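Local coordinates for protein dnab-like replicative helicase (Bacillus phage SPP1, PDB 3BH0) that probably unwinds double-stranded DNA in the 5'-3' direction during phage replication, using ATP hydrolysed by the ATPase domain that makes up this chain, at residues D94-V99 / P179-I184; L263-Y268 / N277-I282. All coordinates share one frame; numbering follows the deposited sequence.

Contact 1: D94-V99 / P179-I184; sequences DNDDVV and PGKRVI
The R182 guanidinium meets D97 and N95 at its edge and near its own plane. NE gives D97 OD1 a hydrogen bond of 2.8 Å that is also a salt bridge; the oxygen lies in the guanidinium plane and is met on its syn side, although NE stands 33° out of the carboxylate plane. With carboxylate and guanidinium planes 38° apart, the pair is held chiefly through one oxygen. N95 OD1 comes to 3.5 Å from R182 NH2, its amide turned only 14° from the guanidinium, while NH1 bonds to the backbone oxygen of T49. K181 bends at chi2 and chi4, bringing NZ to 3.0 Å from D96 OD1 in a second salt bridge; D96 itself closes the preceding helix with a Schellman motif. These ion pairs sit just before the N-terminal ends of two neighbouring parallel strands in the RecA-like P-loop NTPase core: V98 N bonds to R182 O, and I184 N reaches V98 O at 2.7 Å. V98 and V183 point to the face covered by helix 164-176; V99 and I184 lie on the other and touch M92 of helix 81-93. With CG2 anti to its carbonyl carbon, V98 sets that methyl 3.7 Å from K181 CB, the two side chains at about a right angle. I184 CD1 lies 3.6 Å from D97 CB, packing on the methylene and not on the carboxylate.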
ATOM      1  N   ASP A  94      12.295  -1.685   5.595  1.00 52.24           N
ATOM      2  CA  ASP A  94      13.362  -1.038   6.359  1.00 52.55           C
ATOM      3  C   ASP A  94      13.175  -1.089   7.884  1.00 52.91           C
ATOM      4  O   ASP A  94      14.136  -0.946   8.635  1.00 52.98           O
ATOM      5  CB  ASP A  94      13.533   0.415   5.905  1.00 52.66           C
ATOM      6  CG  ASP A  94      14.189   0.537   4.533  1.00 52.19           C
ATOM      7  OD1 ASP A  94      14.579  -0.491   3.925  1.00 50.92           O
ATOM      8  OD2 ASP A  94      14.304   1.688   4.067  1.00 52.39           O
ATOM      9  N   ASN A  95      11.946  -1.278   8.342  1.00 53.38           N
ATOM     10  CA  ASN A  95      11.697  -1.542   9.757  1.00 53.92           C
ATOM     11  C   ASN A  95      11.970  -3.013  10.070  1.00 54.08           C
ATOM     12  O   ASN A  95      11.788  -3.462  11.193  1.00 54.86           O
ATOM     13  CB  ASN A  95      10.243  -1.219  10.088  1.00 53.96           C
ATOM     14  CG  ASN A  95      10.103  -0.293  11.270  1.00 54.59           C
ATOM     15  OD1 ASN A  95       9.410  -0.614  12.241  1.00 55.75           O
ATOM     16  ND2 ASN A  95      10.737   0.879  11.189  1.00 53.78           N
ATOM     17  N   ASP A  96      12.411  -3.753   9.055  1.00 54.23           N
ATOM     18  CA  ASP A  96      12.614  -5.208   9.114  1.00 54.35           C
ATOM     19  C   ASP A  96      11.296  -5.988   9.250  1.00 53.86           C
ATOM     20  O   ASP A  96      11.269  -7.128   9.737  1.00 54.04           O
ATOM     21  CB  ASP A  96      13.637  -5.612  10.184  1.00 55.01           C
ATOM     22  CG  ASP A  96      14.407  -6.876   9.804  1.00 57.00           C
ATOM     23  OD1 ASP A  96      14.058  -7.964  10.333  1.00 58.67           O
ATOM     24  OD2 ASP A  96      15.345  -6.780   8.961  1.00 57.89           O
ATOM     25  N   ASP A  97      10.206  -5.368   8.804  1.00 52.77           N
ATOM     26  CA  ASP A  97       8.945  -6.068   8.641  1.00 51.59           C
ATOM     27  C   ASP A  97       9.007  -6.771   7.293  1.00 50.70           C
ATOM     28  O   ASP A  97       9.862  -6.432   6.458  1.00 50.74           O
ATOM     29  CB  ASP A  97       7.772  -5.090   8.718  1.00 51.73           C
ATOM     30  CG  ASP A  97       7.634  -4.456  10.096  1.00 52.27           C
ATOM     31  OD1 ASP A  97       7.500  -5.213  11.081  1.00 51.99           O
ATOM     32  OD2 ASP A  97       7.663  -3.207  10.197  1.00 53.32           O
ATOM     33  N   VAL A  98       8.127  -7.756   7.098  1.00 49.19           N
ATOM     34  CA  VAL A  98       8.100  -8.581   5.891  1.00 47.80           C
ATOM     35  C   VAL A  98       6.958  -8.154   4.966  1.00 46.63           C
ATOM     36  O   VAL A  98       5.796  -8.133   5.371  1.00 46.69           O
ATOM     37  CB  VAL A  98       7.959 -10.089   6.247  1.00 48.17           C
ATOM     38  CG1 VAL A  98       7.908 -10.964   4.992  1.00 48.42           C
ATOM     39  CG2 VAL A  98       9.102 -10.534   7.149  1.00 48.16           C
ATOM     40  N   VAL A  99       7.301  -7.816   3.724  1.00 45.03           N
ATOM     41  CA  VAL A  99       6.318  -7.385   2.734  1.00 43.41           C
ATOM     42  C   VAL A  99       6.108  -8.431   1.634  1.00 42.59           C
ATOM     43  O   VAL A  99       7.044  -8.809   0.943  1.00 42.39           O
ATOM     44  CB  VAL A  99       6.687  -6.016   2.107  1.00 43.49           C
ATOM     45  CG1 VAL A  99       5.558  -5.529   1.192  1.00 43.12           C
ATOM     46  CG2 VAL A  99       6.979  -4.973   3.194  1.00 42.50           C
ATOM     47  N   PRO A 179       9.697 -16.098  11.723  1.00 57.34           N
ATOM     48  CA  PRO A 179       9.450 -16.176  13.160  1.00 56.79           C
ATOM     49  C   PRO A 179       8.582 -15.058  13.748  1.00 56.42           C
ATOM     50  O   PRO A 179       7.348 -15.137  13.687  1.00 56.38           O
ATOM     51  CB  PRO A 179      10.864 -16.139  13.732  1.00 56.92           C
ATOM     52  CG  PRO A 179      11.643 -16.925  12.752  1.00 56.86           C
ATOM     53  CD  PRO A 179      11.044 -16.622  11.401  1.00 57.33           C
ATOM     54  N   GLY A 180       9.214 -14.035  14.318  1.00 55.95           N
ATOM     55  CA  GLY A 180       8.475 -13.027  15.083  1.00 55.46           C
ATOM     56  C   GLY A 180       8.069 -11.805  14.280  1.00 54.85           C
ATOM     57  O   GLY A 180       7.763 -10.744  14.850  1.00 55.21           O
ATOM     58  N   LYS A 181       8.059 -11.957  12.956  1.00 53.70           N
ATOM     59  CA  LYS A 181       7.931 -10.812  12.063  1.00 52.38           C
ATOM     60  C   LYS A 181       6.487 -10.532  11.686  1.00 50.98           C
ATOM     61  O   LYS A 181       5.740 -11.440  11.318  1.00 50.72           O
ATOM     62  CB  LYS A 181       8.765 -11.025  10.801  1.00 52.72           C
ATOM     63  CG  LYS A 181      10.228 -11.338  11.039  1.00 53.23           C
ATOM     64  CD  LYS A 181      11.042 -10.078  11.257  1.00 54.79           C
ATOM     65  CE  LYS A 181      12.504 -10.347  10.963  1.00 56.38           C
ATOM     66  NZ  LYS A 181      12.757 -10.550   9.499  1.00 56.55           N
ATOM     67  N   ARG A 182       6.103  -9.267  11.781  1.00 49.43           N
ATOM     68  CA  ARG A 182       4.824  -8.821  11.243  1.00 48.11           C
ATOM     69  C   ARG A 182       4.881  -8.759   9.711  1.00 46.95           C
ATOM     70  O   ARG A 182       5.730  -8.057   9.151  1.00 47.04           O
ATOM     71  CB  ARG A 182       4.391  -7.487  11.872  1.00 48.48           C
ATOM     72  CG  ARG A 182       5.468  -6.781  12.692  1.00 48.09           C
ATOM     73  CD  ARG A 182       4.925  -5.561  13.428  1.00 48.08           C
ATOM     74  NE  ARG A 182       5.741  -4.388  13.124  1.00 49.14           N
ATOM     75  CZ  ARG A 182       5.687  -3.226  13.766  1.00 49.35           C
ATOM     76  NH1 ARG A 182       4.858  -3.055  14.782  1.00 49.03           N
ATOM     77  NH2 ARG A 182       6.474  -2.229  13.386  1.00 50.90           N
ATOM     78  N   VAL A 183       4.012  -9.550   9.070  1.00 45.23           N
ATOM     79  CA  VAL A 183       3.868  -9.662   7.610  1.00 43.48           C
ATOM     80  C   VAL A 183       2.876  -8.618   7.084  1.00 42.67           C
ATOM     81  O   VAL A 183       1.860  -8.331   7.724  1.00 42.16           O
ATOM     82  CB  VAL A 183       3.374 -11.088   7.206  1.00 43.49           C
ATOM     83  CG1 VAL A 183       3.170 -11.230   5.698  1.00 42.56           C
ATOM     84  CG2 VAL A 183       4.335 -12.159   7.694  1.00 43.80           C
ATOM     85  N   ILE A 184       3.169  -8.050   5.914  1.00 41.65           N
ATOM     86  CA  ILE A 184       2.272  -7.074   5.296  1.00 40.28           C
ATOM     87  C   ILE A 184       1.931  -7.556   3.897  1.00 39.63           C
ATOM     88  O   ILE A 184       2.821  -7.766   3.082  1.00 40.03           O
ATOM     89  CB  ILE A 184       2.909  -5.668   5.259  1.00 40.40           C
ATOM     90  CG1 ILE A 184       3.285  -5.222   6.672  1.00 39.71           C
ATOM     91  CG2 ILE A 184       1.964  -4.640   4.578  1.00 40.08           C
ATOM     92  CD1 ILE A 184       4.739  -4.892   6.833  1.00 38.81           C
TER

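Contact 2: L263-Y268 / N277-I282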
ATOM      1  N   LEU A 263      -5.337   9.026  -3.185  1.00 33.33           N
ATOM      2  CA  LEU A 263      -4.282   9.870  -3.724  1.00 34.11           C
ATOM      3  C   LEU A 263      -4.866  10.823  -4.755  1.00 34.91           C
ATOM      4  O   LEU A 263      -5.697  10.448  -5.577  1.00 34.91           O
ATOM      5  CB  LEU A 263      -3.170   9.032  -4.356  1.00 33.84           C
ATOM      6  CG  LEU A 263      -2.023   8.423  -3.531  1.00 35.02           C
ATOM      7  CD1 LEU A 263      -2.254   8.340  -2.026  1.00 35.00           C
ATOM      8  CD2 LEU A 263      -1.743   7.052  -4.061  1.00 36.52           C
ATOM      9  N   TYR A 264      -4.430  12.070  -4.694  1.00 36.03           N
ATOM     10  CA  TYR A 264      -4.835  13.083  -5.638  1.00 36.89           C
ATOM     11  C   TYR A 264      -3.623  13.924  -5.941  1.00 37.83           C
ATOM     12  O   TYR A 264      -2.941  14.391  -5.030  1.00 37.27           O
ATOM     13  CB  TYR A 264      -5.942  13.929  -5.026  1.00 37.05           C
ATOM     14  CG  TYR A 264      -6.398  15.092  -5.864  1.00 36.91           C
ATOM     15  CD1 TYR A 264      -7.254  14.900  -6.943  1.00 38.17           C
ATOM     16  CD2 TYR A 264      -5.995  16.387  -5.562  1.00 36.68           C
ATOM     17  CE1 TYR A 264      -7.688  15.971  -7.705  1.00 38.52           C
ATOM     18  CE2 TYR A 264      -6.416  17.462  -6.316  1.00 36.66           C
ATOM     19  CZ  TYR A 264      -7.260  17.254  -7.384  1.00 38.00           C
ATOM     20  OH  TYR A 264      -7.687  18.321  -8.136  1.00 38.08           O
ATOM     21  N   ARG A 265      -3.350  14.095  -7.228  1.00 39.63           N
ATOM     22  CA  ARG A 265      -2.224  14.900  -7.683  1.00 41.41           C
ATOM     23  C   ARG A 265      -2.791  16.072  -8.494  1.00 42.48           C
ATOM     24  O   ARG A 265      -3.141  15.912  -9.659  1.00 42.85           O
ATOM     25  CB  ARG A 265      -1.298  14.011  -8.503  1.00 41.58           C
ATOM     26  CG  ARG A 265       0.043  14.607  -8.833  1.00 42.82           C
ATOM     27  CD  ARG A 265       0.854  13.629  -9.660  1.00 45.13           C
ATOM     28  NE  ARG A 265       1.408  14.303 -10.827  1.00 49.18           N
ATOM     29  CZ  ARG A 265       1.077  14.043 -12.090  1.00 50.16           C
ATOM     30  NH1 ARG A 265       0.207  13.086 -12.383  1.00 50.26           N
ATOM     31  NH2 ARG A 265       1.634  14.745 -13.067  1.00 52.28           N
ATOM     32  N   ASP A 266      -2.919  17.238  -7.859  1.00 43.90           N
ATOM     33  CA  ASP A 266      -3.656  18.377  -8.444  1.00 45.36           C
ATOM     34  C   ASP A 266      -3.168  18.797  -9.832  1.00 45.64           C
ATOM     35  O   ASP A 266      -3.976  19.210 -10.674  1.00 45.87           O
ATOM     36  CB  ASP A 266      -3.684  19.597  -7.493  1.00 45.71           C
ATOM     37  CG  ASP A 266      -4.694  20.674  -7.929  1.00 47.87           C
ATOM     38  OD1 ASP A 266      -5.721  20.880  -7.249  1.00 51.59           O
ATOM     39  OD2 ASP A 266      -4.485  21.329  -8.960  1.00 51.42           O
ATOM     40  N   ASP A 267      -1.860  18.686 -10.068  1.00 45.82           N
ATOM     41  CA  ASP A 267      -1.266  19.193 -11.311  1.00 45.93           C
ATOM     42  C   ASP A 267      -1.465  18.275 -12.522  1.00 46.04           C
ATOM     43  O   ASP A 267      -1.129  18.652 -13.650  1.00 45.93           O
ATOM     44  CB  ASP A 267       0.212  19.638 -11.125  1.00 45.76           C
ATOM     45  CG  ASP A 267       1.154  18.486 -10.784  1.00 45.21           C
ATOM     46  OD1 ASP A 267       0.728  17.313 -10.831  1.00 45.60           O
ATOM     47  OD2 ASP A 267       2.333  18.757 -10.473  1.00 42.35           O
ATOM     48  N   TYR A 268      -2.027  17.088 -12.283  1.00 46.26           N
ATOM     49  CA  TYR A 268      -2.558  16.263 -13.359  1.00 46.67           C
ATOM     50  C   TYR A 268      -3.801  16.921 -13.949  1.00 47.13           C
ATOM     51  O   TYR A 268      -4.001  16.891 -15.151  1.00 47.02           O
ATOM     52  CB  TYR A 268      -2.901  14.845 -12.887  1.00 46.51           C
ATOM     53  CG  TYR A 268      -3.398  13.946 -14.001  1.00 46.18           C
ATOM     54  CD1 TYR A 268      -2.495  13.330 -14.877  1.00 46.74           C
ATOM     55  CD2 TYR A 268      -4.760  13.718 -14.193  1.00 45.26           C
ATOM     56  CE1 TYR A 268      -2.926  12.515 -15.912  1.00 46.27           C
ATOM     57  CE2 TYR A 268      -5.213  12.893 -15.228  1.00 45.63           C
ATOM     58  CZ  TYR A 268      -4.286  12.290 -16.084  1.00 47.15           C
ATOM     59  OH  TYR A 268      -4.700  11.463 -17.123  1.00 47.35           O
ATOM     60  N   ASN A 277       3.717  19.409  -8.160  1.00 49.13           N
ATOM     61  CA  ASN A 277       4.455  18.239  -7.693  1.00 47.53           C
ATOM     62  C   ASN A 277       4.060  17.792  -6.279  1.00 46.33           C
ATOM     63  O   ASN A 277       4.856  17.193  -5.557  1.00 46.02           O
ATOM     64  CB  ASN A 277       5.967  18.478  -7.802  1.00 47.98           C
ATOM     65  CG  ASN A 277       6.448  18.599  -9.246  1.00 48.23           C
ATOM     66  OD1 ASN A 277       7.546  19.089  -9.500  1.00 48.90           O
ATOM     67  ND2 ASN A 277       5.640  18.140 -10.189  1.00 48.55           N
ATOM     68  N   ILE A 278       2.819  18.084  -5.893  1.00 45.14           N
ATOM     69  CA  ILE A 278       2.274  17.623  -4.611  1.00 43.83           C
ATOM     70  C   ILE A 278       1.259  16.491  -4.831  1.00 42.83           C
ATOM     71  O   ILE A 278       0.326  16.620  -5.618  1.00 42.59           O
ATOM     72  CB  ILE A 278       1.624  18.774  -3.792  1.00 43.83           C
ATOM     73  CG1 ILE A 278       2.668  19.831  -3.372  1.00 43.83           C
ATOM     74  CG2 ILE A 278       0.860  18.224  -2.592  1.00 43.70           C
ATOM     75  CD1 ILE A 278       3.638  19.396  -2.269  1.00 43.16           C
ATOM     76  N   VAL A 279       1.485  15.376  -4.148  1.00 41.49           N
ATOM     77  CA  VAL A 279       0.503  14.329  -4.048  1.00 40.19           C
ATOM     78  C   VAL A 279      -0.083  14.424  -2.651  1.00 39.72           C
ATOM     79  O   VAL A 279       0.640  14.302  -1.659  1.00 39.38           O
ATOM     80  CB  VAL A 279       1.122  12.933  -4.280  1.00 39.84           C
ATOM     81  CG1 VAL A 279       0.157  11.823  -3.846  1.00 39.00           C
ATOM     82  CG2 VAL A 279       1.474  12.759  -5.743  1.00 40.37           C
ATOM     83  N   GLU A 280      -1.388  14.640  -2.568  1.00 38.98           N
ATOM     84  CA  GLU A 280      -2.039  14.563  -1.273  1.00 39.06           C
ATOM     85  C   GLU A 280      -2.656  13.184  -0.989  1.00 38.15           C
ATOM     86  O   GLU A 280      -3.375  12.599  -1.820  1.00 37.58           O
ATOM     87  CB  GLU A 280      -3.014  15.719  -1.044  1.00 39.09           C
ATOM     88  CG  GLU A 280      -4.149  15.863  -2.024  1.00 40.32           C
ATOM     89  CD  GLU A 280      -5.052  17.056  -1.682  1.00 41.23           C
ATOM     90  OE1 GLU A 280      -4.582  18.213  -1.722  1.00 41.62           O
ATOM     91  OE2 GLU A 280      -6.247  16.835  -1.367  1.00 45.73           O
ATOM     92  N   VAL A 281      -2.315  12.663   0.184  1.00 36.99           N
ATOM     93  CA  VAL A 281      -2.885  11.442   0.694  1.00 36.01           C
ATOM     94  C   VAL A 281      -4.106  11.820   1.518  1.00 35.67           C
ATOM     95  O   VAL A 281      -3.989  12.355   2.623  1.00 35.62           O
ATOM     96  CB  VAL A 281      -1.861  10.661   1.532  1.00 35.91           C
ATOM     97  CG1 VAL A 281      -2.459   9.371   2.036  1.00 36.34           C
ATOM     98  CG2 VAL A 281      -0.619  10.369   0.710  1.00 35.63           C
ATOM     99  N   ILE A 282      -5.284  11.568   0.963  1.00 34.94           N
ATOM    100  CA  ILE A 282      -6.521  11.863   1.665  1.00 34.74           C
ATOM    101  C   ILE A 282      -7.005  10.617   2.398  1.00 35.15           C
ATOM    102  O   ILE A 282      -7.431   9.657   1.760  1.00 35.29           O
ATOM    103  CB  ILE A 282      -7.635  12.352   0.701  1.00 34.36           C
ATOM    104  CG1 ILE A 282      -7.082  13.393  -0.271  1.00 34.16           C
ATOM    105  CG2 ILE A 282      -8.843  12.862   1.485  1.00 32.83           C
ATOM    106  CD1 ILE A 282      -8.024  13.724  -1.442  1.00 34.61           C
TER
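L263 lays its CD1 against V281 CG2 at 3.8 Å, the two side chains side by side and pointing the same way, while its CG also meets V279 CG1. F84 of helix 81-93 covers both L263 and V281. On the reverse face Y264 and E280 run alongside each other: E280 CG lies at the edge of the ring, 4.0 Å from CD2, with ring and carboxylate planes 69° apart. Between them Y264 and E280 form a hydrogen-bonded antiparallel pair, E280 N to Y264 O at 2.9 Å and Y264 N to E280 O at 3.1 Å. Past the strand the chain turns, and D267, its CG wedged between backbone N and carbonyl carbon (chi1 65°), receives N277 N on OD2 at 2.8 Å from above the carboxylate plane. Its OD1 makes a salt bridge with R265 NE, so one carboxylate ties both ends of the connection. R265 packs its CG on V279 CG2 at 3.9 Å and sends NH1 to the backbone oxygen of S78, in the probable Walker A loop. Such a hairpin, whose first arm is the last parallel strand, beside the P-loop strand 70-74, and whose second opens the antiparallel part, extends the RecA-like core as in DnaB-family helicases.

Both contacts join neighbouring strands of one mixed sheet, on opposite sides of the chain's centre, with their centres 29 Å apart and nearest atoms about 15 Å apart. Contact 1 closes before contact 2 opens along the chain. It pairs strands 98-103 and 183-188 in the parallel part; strands 223-228 and 70-74 follow across the sheet before 259-265, which contact 2 pairs with 278-286 where the antiparallel part begins. Helix 81-93, which begins with the last residues of the probable Walker A motif, touches both: M92 near its end meets I184, and F84 near its start meets L263. Strand 70-74 thus lies between the two contacts, directly beside contact 2 and one strand away from contact 1.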